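Local atomic coordinates of Lin2118 protein (Listeria innocua, PDB entry 3OOU), a protein that is of unknown function but probably binds specific DNA sequences as a transcription factor, the fragment here being its AraC-type helix-turn-helix part. Residues S4-E16 and D30-F42. Numbering follows the deposited sequence.
Sequences SPIIQNVLSYITE and DFHINAVYLGQLF
In Y13 CG lies anti to the backbone N (chi1 -161°), whereas in F31 it stands beside the backbone N and anti to the carbonyl carbon (chi1 -78°); each torsion carries its ring into the space between helix 6-17 and helix 24-31, where the two meet. The edge of F31 is presented to a face of Y13 in an offset edge-to-face pair, with centroids 5.4 Å apart and planes at 68°. CE1 of F31 sits above the rim of the tyrosine ring, while F31 CE2 rests against CB of N9. Beyond the pair, Y13 OH comes within 3.0 Å of D30 OD2.

Nearer the start of helix 6-17 the side chains meet through carbon atoms. I6 and I33 meet end to end, CD1 to CD1 at 3.8 Å, and the same I6 CD1 lies at the edge of the Y37 ring. CG2 of I6 turns instead to L38 and L41, and V10 CG2 packs on L38 CD1 at 3.6 Å. The other V10 methyl, CG1, approaches the edge of F42, whose CD1 is 3.6 Å from I7 CD1.

Helices 24-31 and 35-46, linked by the turn at H32 to N34, form a helix-turn-helix; the second probably reads DNA, as in AraC-family relatives. Helix 6-17 packs across both, the axes of 6-16 and 35-42 passing 10.7 Å apart, almost perpendicular. Within this AraC-type domain, Y53 ties helices 6-17 and 35-46 to the long helix 50-68.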
ATOM      1  N   SER A   4      -6.568  17.250 -15.853  1.00 40.55           N
ATOM      2  CA  SER A   4      -6.299  16.152 -14.879  1.00 39.88           C
ATOM      3  C   SER A   4      -5.997  16.717 -13.491  1.00 38.79           C
ATOM      4  O   SER A   4      -4.876  17.178 -13.238  1.00 38.67           O
ATOM      5  CB  SER A   4      -5.134  15.276 -15.355  1.00 40.14           C
ATOM      6  OG  SER A   4      -5.372  14.757 -16.654  1.00 41.55           O
ATOM      7  N   PRO A   5      -7.001  16.704 -12.589  1.00 37.64           N
ATOM      8  CA  PRO A   5      -6.748  17.071 -11.198  1.00 36.21           C
ATOM      9  C   PRO A   5      -5.607  16.253 -10.593  1.00 34.20           C
ATOM     10  O   PRO A   5      -5.422  15.081 -10.940  1.00 34.31           O
ATOM     11  CB  PRO A   5      -8.080  16.758 -10.508  1.00 36.48           C
ATOM     12  CG  PRO A   5      -9.098  17.005 -11.570  1.00 37.65           C
ATOM     13  CD  PRO A   5      -8.445  16.569 -12.867  1.00 38.00           C
ATOM     14  N   ILE A   6      -4.839  16.892  -9.714  1.00 31.64           N
ATOM     15  CA  ILE A   6      -3.689  16.278  -9.049  1.00 29.03           C
ATOM     16  C   ILE A   6      -4.031  14.930  -8.402  1.00 27.16           C
ATOM     17  O   ILE A   6      -3.264  13.968  -8.514  1.00 25.90           O
ATOM     18  CB  ILE A   6      -3.110  17.242  -7.979  1.00 28.95           C
ATOM     19  CG1 ILE A   6      -2.552  18.502  -8.648  1.00 29.09           C
ATOM     20  CG2 ILE A   6      -2.046  16.544  -7.128  1.00 28.68           C
ATOM     21  CD1 ILE A   6      -2.329  19.679  -7.699  1.00 29.00           C
ATOM     22  N   ILE A   7      -5.181  14.878  -7.731  1.00 26.25           N
ATOM     23  CA  ILE A   7      -5.613  13.663  -7.048  0.50 25.44           C
ATOM     24  C   ILE A   7      -5.738  12.478  -8.023  1.00 25.45           C
ATOM     25  O   ILE A   7      -5.342  11.365  -7.697  1.00 24.88           O
ATOM     26  CB  ILE A   7      -6.901  13.906  -6.201  0.50 25.31           C
ATOM     27  CG1 ILE A   7      -7.164  12.741  -5.239  0.50 24.71           C
ATOM     28  CG2 ILE A   7      -8.104  14.210  -7.083  0.50 25.49           C
ATOM     29  CD1 ILE A   7      -6.134  12.620  -4.145  0.50 23.81           C
ATOM     30  N   GLN A   8      -6.257  12.726  -9.227  1.00 25.62           N
ATOM     31  CA  GLN A   8      -6.354  11.664 -10.230  1.00 25.92           C
ATOM     32  C   GLN A   8      -4.982  11.130 -10.627  1.00 25.52           C
ATOM     33  O   GLN A   8      -4.797   9.922 -10.745  1.00 25.33           O
ATOM     34  CB  GLN A   8      -7.099  12.148 -11.469  1.00 26.40           C
ATOM     35  CG  GLN A   8      -8.567  12.407 -11.238  1.00 28.18           C
ATOM     36  CD  GLN A   8      -9.244  12.972 -12.463  1.00 30.76           C
ATOM     37  OE1 GLN A   8      -8.941  12.582 -13.590  1.00 31.64           O
ATOM     38  NE2 GLN A   8     -10.173  13.893 -12.249  1.00 32.65           N
ATOM     39  N   ASN A   9      -4.025  12.035 -10.831  1.00 25.59           N
ATOM     40  CA  ASN A   9      -2.663  11.645 -11.191  1.00 25.82           C
ATOM     41  C   ASN A   9      -1.963  10.807 -10.121  1.00 24.82           C
ATOM     42  O   ASN A   9      -1.269   9.839 -10.435  1.00 24.71           O
ATOM     43  CB  ASN A   9      -1.825  12.878 -11.543  1.00 26.54           C
ATOM     44  CG  ASN A   9      -2.265  13.529 -12.839  1.00 28.96           C
ATOM     45  OD1 ASN A   9      -2.672  12.849 -13.781  1.00 31.66           O
ATOM     46  ND2 ASN A   9      -2.179  14.854 -12.895  1.00 31.56           N
ATOM     47  N   VAL A  10      -2.165  11.182  -8.860  1.00 24.22           N
ATOM     48  CA  VAL A  10      -1.629  10.442  -7.722  1.00 23.76           C
ATOM     49  C   VAL A  10      -2.251   9.054  -7.609  1.00 23.15           C
ATOM     50  O   VAL A  10      -1.537   8.067  -7.426  1.00 22.58           O
ATOM     51  CB  VAL A  10      -1.822  11.239  -6.408  1.00 23.71           C
ATOM     52  CG1 VAL A  10      -1.564  10.370  -5.175  1.00 24.42           C
ATOM     53  CG2 VAL A  10      -0.912  12.456  -6.407  1.00 24.67           C
ATOM     54  N   LEU A  11      -3.578   8.983  -7.732  1.00 22.82           N
ATOM     55  CA  LEU A  11      -4.275   7.706  -7.655  1.00 22.71           C
ATOM     56  C   LEU A  11      -3.789   6.758  -8.743  1.00 22.94           C
ATOM     57  O   LEU A  11      -3.523   5.589  -8.473  1.00 23.04           O
ATOM     58  CB  LEU A  11      -5.795   7.894  -7.725  1.00 22.67           C
ATOM     59  CG  LEU A  11      -6.476   8.575  -6.531  1.00 21.81           C
ATOM     60  CD1 LEU A  11      -7.922   8.910  -6.856  1.00 22.15           C
ATOM     61  CD2 LEU A  11      -6.392   7.723  -5.264  1.00 21.21           C
ATOM     62  N   SER A  12      -3.650   7.274  -9.965  1.00 23.55           N
ATOM     63  CA  SER A  12      -3.158   6.471 -11.081  1.00 24.28           C
ATOM     64  C   SER A  12      -1.698   6.054 -10.875  1.00 24.13           C
ATOM     65  O   SER A  12      -1.328   4.919 -11.167  1.00 23.98           O
ATOM     66  CB  SER A  12      -3.352   7.213 -12.406  1.00 24.76           C
ATOM     67  OG  SER A  12      -4.737   7.426 -12.652  1.00 26.84           O
ATOM     68  N   TYR A  13      -0.885   6.972 -10.350  1.00 24.63           N
ATOM     69  CA  TYR A  13       0.518   6.692 -10.028  1.00 24.97           C
ATOM     70  C   TYR A  13       0.688   5.522  -9.053  1.00 24.72           C
ATOM     71  O   TYR A  13       1.569   4.678  -9.235  1.00 24.33           O
ATOM     72  CB  TYR A  13       1.188   7.938  -9.447  1.00 25.39           C
ATOM     73  CG  TYR A  13       2.698   7.909  -9.495  1.00 28.05           C
ATOM     74  CD1 TYR A  13       3.384   8.401 -10.607  1.00 30.44           C
ATOM     75  CD2 TYR A  13       3.444   7.403  -8.429  1.00 29.68           C
ATOM     76  CE1 TYR A  13       4.769   8.387 -10.660  1.00 32.29           C
ATOM     77  CE2 TYR A  13       4.838   7.389  -8.469  1.00 32.04           C
ATOM     78  CZ  TYR A  13       5.490   7.883  -9.591  1.00 32.76           C
ATOM     79  OH  TYR A  13       6.867   7.872  -9.652  1.00 34.19           O
ATOM     80  N   ILE A  14      -0.150   5.487  -8.019  1.00 24.81           N
ATOM     81  CA  ILE A  14      -0.138   4.380  -7.053  1.00 25.36           C
ATOM     82  C   ILE A  14      -0.282   3.024  -7.754  1.00 25.93           C
ATOM     83  O   ILE A  14       0.471   2.102  -7.459  1.00 25.76           O
ATOM     84  CB  ILE A  14      -1.193   4.574  -5.925  1.00 25.14           C
ATOM     85  CG1 ILE A  14      -0.780   5.739  -5.016  1.00 25.59           C
ATOM     86  CG2 ILE A  14      -1.379   3.278  -5.109  1.00 25.70           C
ATOM     87  CD1 ILE A  14      -1.838   6.187  -4.015  1.00 26.01           C
ATOM     88  N   THR A  15      -1.214   2.924  -8.708  1.00 26.94           N
ATOM     89  CA  THR A  15      -1.461   1.684  -9.450  0.50 27.69           C
ATOM     90  C   THR A  15      -0.229   1.212 -10.235  1.00 28.10           C
ATOM     91  O   THR A  15       0.016   0.011 -10.370  1.00 28.42           O
ATOM     92  CB  THR A  15      -2.671   1.851 -10.406  0.50 28.00           C
ATOM     93  OG1 THR A  15      -3.789   2.374  -9.676  0.50 27.88           O
ATOM     94  CG2 THR A  15      -3.065   0.526 -11.042  0.50 28.59           C
ATOM     95  N   GLU A  16       0.533   2.168 -10.763  1.00 28.66           N
ATOM     96  CA  GLU A  16       1.729   1.871 -11.558  1.00 29.42           C
ATOM     97  C   GLU A  16       2.949   1.512 -10.717  1.00 28.59           C
ATOM     98  O   GLU A  16       3.838   0.790 -11.181  1.00 29.14           O
ATOM     99  CB  GLU A  16       2.100   3.074 -12.430  1.00 30.21           C
ATOM    100  CG  GLU A  16       0.937   3.753 -13.124  1.00 33.13           C
ATOM    101  CD  GLU A  16       0.822   3.390 -14.586  1.00 35.96           C
ATOM    102  OE1 GLU A  16       1.562   2.492 -15.050  1.00 37.50           O
ATOM    103  OE2 GLU A  16      -0.012   4.015 -15.278  1.00 37.21           O
ATOM    104  N   ASP A  30       8.541  13.796  -7.112  1.00 20.30           N
ATOM    105  CA  ASP A  30       8.216  13.339  -8.473  1.00 21.29           C
ATOM    106  C   ASP A  30       7.269  14.302  -9.191  1.00 21.30           C
ATOM    107  O   ASP A  30       7.423  14.569 -10.390  1.00 22.26           O
ATOM    108  CB  ASP A  30       7.597  11.937  -8.444  1.00 21.75           C
ATOM    109  CG  ASP A  30       8.592  10.854  -8.039  1.00 24.23           C
ATOM    110  OD1 ASP A  30       9.818  11.091  -8.099  1.00 27.34           O
ATOM    111  OD2 ASP A  30       8.138   9.753  -7.663  1.00 26.54           O
ATOM    112  N   PHE A  31       6.302  14.836  -8.452  1.00 20.61           N
ATOM    113  CA  PHE A  31       5.293  15.719  -9.033  1.00 20.87           C
ATOM    114  C   PHE A  31       5.639  17.203  -8.934  1.00 20.74           C
ATOM    115  O   PHE A  31       4.943  18.037  -9.520  1.00 21.25           O
ATOM    116  CB  PHE A  31       3.914  15.430  -8.428  1.00 20.95           C
ATOM    117  CG  PHE A  31       3.248  14.209  -9.004  1.00 23.61           C
ATOM    118  CD1 PHE A  31       3.369  12.968  -8.384  1.00 25.58           C
ATOM    119  CD2 PHE A  31       2.506  14.298 -10.183  1.00 26.89           C
ATOM    120  CE1 PHE A  31       2.753  11.837  -8.923  1.00 27.28           C
ATOM    121  CE2 PHE A  31       1.890  13.173 -10.728  1.00 28.43           C
ATOM    122  CZ  PHE A  31       2.012  11.940 -10.096  1.00 28.58           C
ATOM    123  N   HIS A  32       6.724  17.521  -8.226  1.00 20.29           N
ATOM    124  CA  HIS A  32       7.121  18.911  -7.942  1.00 21.01           C
ATOM    125  C   HIS A  32       5.963  19.676  -7.298  1.00 20.07           C
ATOM    126  O   HIS A  32       5.601  20.781  -7.720  1.00 20.51           O
ATOM    127  CB  HIS A  32       7.660  19.624  -9.198  1.00 22.34           C
ATOM    128  CG  HIS A  32       8.287  20.958  -8.917  1.00 26.25           C
ATOM    129  ND1 HIS A  32       9.405  21.105  -8.121  1.00 29.64           N
ATOM    130  CD2 HIS A  32       7.956  22.205  -9.330  1.00 29.37           C
ATOM    131  CE1 HIS A  32       9.730  22.383  -8.052  1.00 30.61           C
ATOM    132  NE2 HIS A  32       8.866  23.072  -8.774  1.00 30.95           N
ATOM    133  N   ILE A  33       5.375  19.061  -6.277  1.00 18.65           N
ATOM    134  CA  ILE A  33       4.284  19.672  -5.530  1.00 18.21           C
ATOM    135  C   ILE A  33       4.570  19.491  -4.048  1.00 17.09           C
ATOM    136  O   ILE A  33       5.055  18.438  -3.625  1.00 16.94           O
ATOM    137  CB  ILE A  33       2.897  19.061  -5.915  1.00 18.53           C
ATOM    138  CG1 ILE A  33       2.603  19.280  -7.410  1.00 20.62           C
ATOM    139  CG2 ILE A  33       1.776  19.650  -5.045  1.00 18.95           C
ATOM    140  CD1 ILE A  33       1.315  18.651  -7.918  1.00 23.71           C
ATOM    141  N   ASN A  34       4.269  20.524  -3.267  1.00 16.38           N
ATOM    142  CA  ASN A  34       4.475  20.511  -1.828  1.00 15.93           C
ATOM    143  C   ASN A  34       3.877  19.255  -1.186  1.00 15.43           C
ATOM    144  O   ASN A  34       2.696  18.962  -1.368  1.00 15.05           O
ATOM    145  CB  ASN A  34       3.865  21.784  -1.232  1.00 16.30           C
ATOM    146  CG  ASN A  34       4.036  21.871   0.265  1.00 17.08           C
ATOM    147  OD1 ASN A  34       3.204  21.370   1.022  1.00 18.59           O
ATOM    148  ND2 ASN A  34       5.108  22.532   0.710  1.00 19.15           N
ATOM    149  N   ALA A  35       4.708  18.517  -0.449  1.00 14.90           N
ATOM    150  CA  ALA A  35       4.299  17.228   0.130  1.00 14.95           C
ATOM    151  C   ALA A  35       3.205  17.347   1.192  1.00 14.90           C
ATOM    152  O   ALA A  35       2.291  16.524   1.229  1.00 14.99           O
ATOM    153  CB  ALA A  35       5.504  16.483   0.686  1.00 14.75           C
ATOM    154  N   VAL A  36       3.295  18.363   2.050  1.00 15.03           N
ATOM    155  CA  VAL A  36       2.235  18.625   3.033  1.00 15.14           C
ATOM    156  C   VAL A  36       0.896  18.868   2.329  1.00 14.84           C
ATOM    157  O   VAL A  36      -0.122  18.273   2.695  1.00 15.07           O
ATOM    158  CB  VAL A  36       2.590  19.806   3.974  1.00 15.62           C
ATOM    159  CG1 VAL A  36       1.376  20.232   4.816  1.00 16.52           C
ATOM    160  CG2 VAL A  36       3.745  19.424   4.872  1.00 16.85           C
ATOM    161  N   TYR A  37       0.902  19.721   1.309  1.00 14.93           N
ATOM    162  CA  TYR A  37      -0.317  19.993   0.549  1.00 14.75           C
ATOM    163  C   TYR A  37      -0.860  18.720  -0.092  1.00 14.51           C
ATOM    164  O   TYR A  37      -2.061  18.461  -0.041  1.00 14.30           O
ATOM    165  CB  TYR A  37      -0.076  21.058  -0.518  1.00 15.26           C
ATOM    166  CG  TYR A  37      -1.216  21.174  -1.511  1.00 15.48           C
ATOM    167  CD1 TYR A  37      -2.418  21.795  -1.156  1.00 15.62           C
ATOM    168  CD2 TYR A  37      -1.101  20.648  -2.801  1.00 17.04           C
ATOM    169  CE1 TYR A  37      -3.463  21.894  -2.066  1.00 18.13           C
ATOM    170  CE2 TYR A  37      -2.142  20.737  -3.714  1.00 17.88           C
ATOM    171  CZ  TYR A  37      -3.316  21.365  -3.343  1.00 18.86           C
ATOM    172  OH  TYR A  37      -4.338  21.453  -4.255  1.00 21.06           O
ATOM    173  N   LEU A  38       0.026  17.930  -0.697  1.00 13.86           N
ATOM    174  CA  LEU A  38      -0.401  16.666  -1.281  1.00 14.37           C
ATOM    175  C   LEU A  38      -1.125  15.789  -0.250  1.00 13.85           C
ATOM    176  O   LEU A  38      -2.172  15.221  -0.554  1.00 13.76           O
ATOM    177  CB  LEU A  38       0.786  15.930  -1.896  1.00 15.07           C
ATOM    178  CG  LEU A  38       0.466  14.662  -2.664  1.00 17.80           C
ATOM    179  CD1 LEU A  38      -0.476  14.969  -3.834  1.00 20.24           C
ATOM    180  CD2 LEU A  38       1.764  14.025  -3.140  1.00 20.99           C
ATOM    181  N   GLY A  39      -0.575  15.691   0.962  1.00 13.47           N
ATOM    182  CA  GLY A  39      -1.214  14.911   2.022  1.00 13.82           C
ATOM    183  C   GLY A  39      -2.576  15.463   2.402  1.00 14.03           C
ATOM    184  O   GLY A  39      -3.530  14.706   2.614  1.00 14.31           O
ATOM    185  N   GLN A  40      -2.669  16.789   2.475  1.00 14.80           N
ATOM    186  CA  GLN A  40      -3.921  17.451   2.859  1.00 15.38           C
ATOM    187  C   GLN A  40      -5.000  17.283   1.809  1.00 16.11           C
ATOM    188  O   GLN A  40      -6.151  16.999   2.133  1.00 16.61           O
ATOM    189  CB  GLN A  40      -3.691  18.938   3.115  1.00 15.64           C
ATOM    190  CG  GLN A  40      -2.822  19.200   4.316  1.00 17.24           C
ATOM    191  CD  GLN A  40      -2.366  20.632   4.392  1.00 17.79           C
ATOM    192  OE1 GLN A  40      -2.047  21.246   3.375  1.00 18.68           O
ATOM    193  NE2 GLN A  40      -2.327  21.177   5.601  1.00 19.36           N
ATOM    194  N   LEU A  41      -4.617  17.466   0.549  1.00 16.62           N
ATOM    195  CA  LEU A  41      -5.523  17.288  -0.572  1.00 17.20           C
ATOM    196  C   LEU A  41      -6.007  15.835  -0.620  1.00 17.27           C
ATOM    197  O   LEU A  41      -7.195  15.573  -0.849  1.00 17.62           O
ATOM    198  CB  LEU A  41      -4.828  17.683  -1.880  1.00 17.45           C
ATOM    199  CG  LEU A  41      -5.616  17.492  -3.176  1.00 19.06           C
ATOM    200  CD1 LEU A  41      -6.836  18.413  -3.233  1.00 20.87           C
ATOM    201  CD2 LEU A  41      -4.704  17.715  -4.371  1.00 21.24           C
ATOM    202  N   PHE A  42      -5.089  14.900  -0.364  1.00 17.19           N
ATOM    203  CA  PHE A  42      -5.441  13.488  -0.327  1.00 17.77           C
ATOM    204  C   PHE A  42      -6.450  13.192   0.785  1.00 18.86           C
ATOM    205  O   PHE A  42      -7.480  12.553   0.527  1.00 19.15           O
ATOM    206  CB  PHE A  42      -4.196  12.597  -0.217  1.00 17.57           C
ATOM    207  CG  PHE A  42      -4.451  11.170  -0.608  1.00 17.53           C
ATOM    208  CD1 PHE A  42      -4.117  10.716  -1.881  1.00 17.42           C
ATOM    209  CD2 PHE A  42      -5.052  10.290   0.282  1.00 18.30           C
ATOM    210  CE1 PHE A  42      -4.366   9.405  -2.258  1.00 17.80           C
ATOM    211  CE2 PHE A  42      -5.305   8.972  -0.084  1.00 18.37           C
ATOM    212  CZ  PHE A  42      -4.957   8.527  -1.354  1.00 18.05           C
TER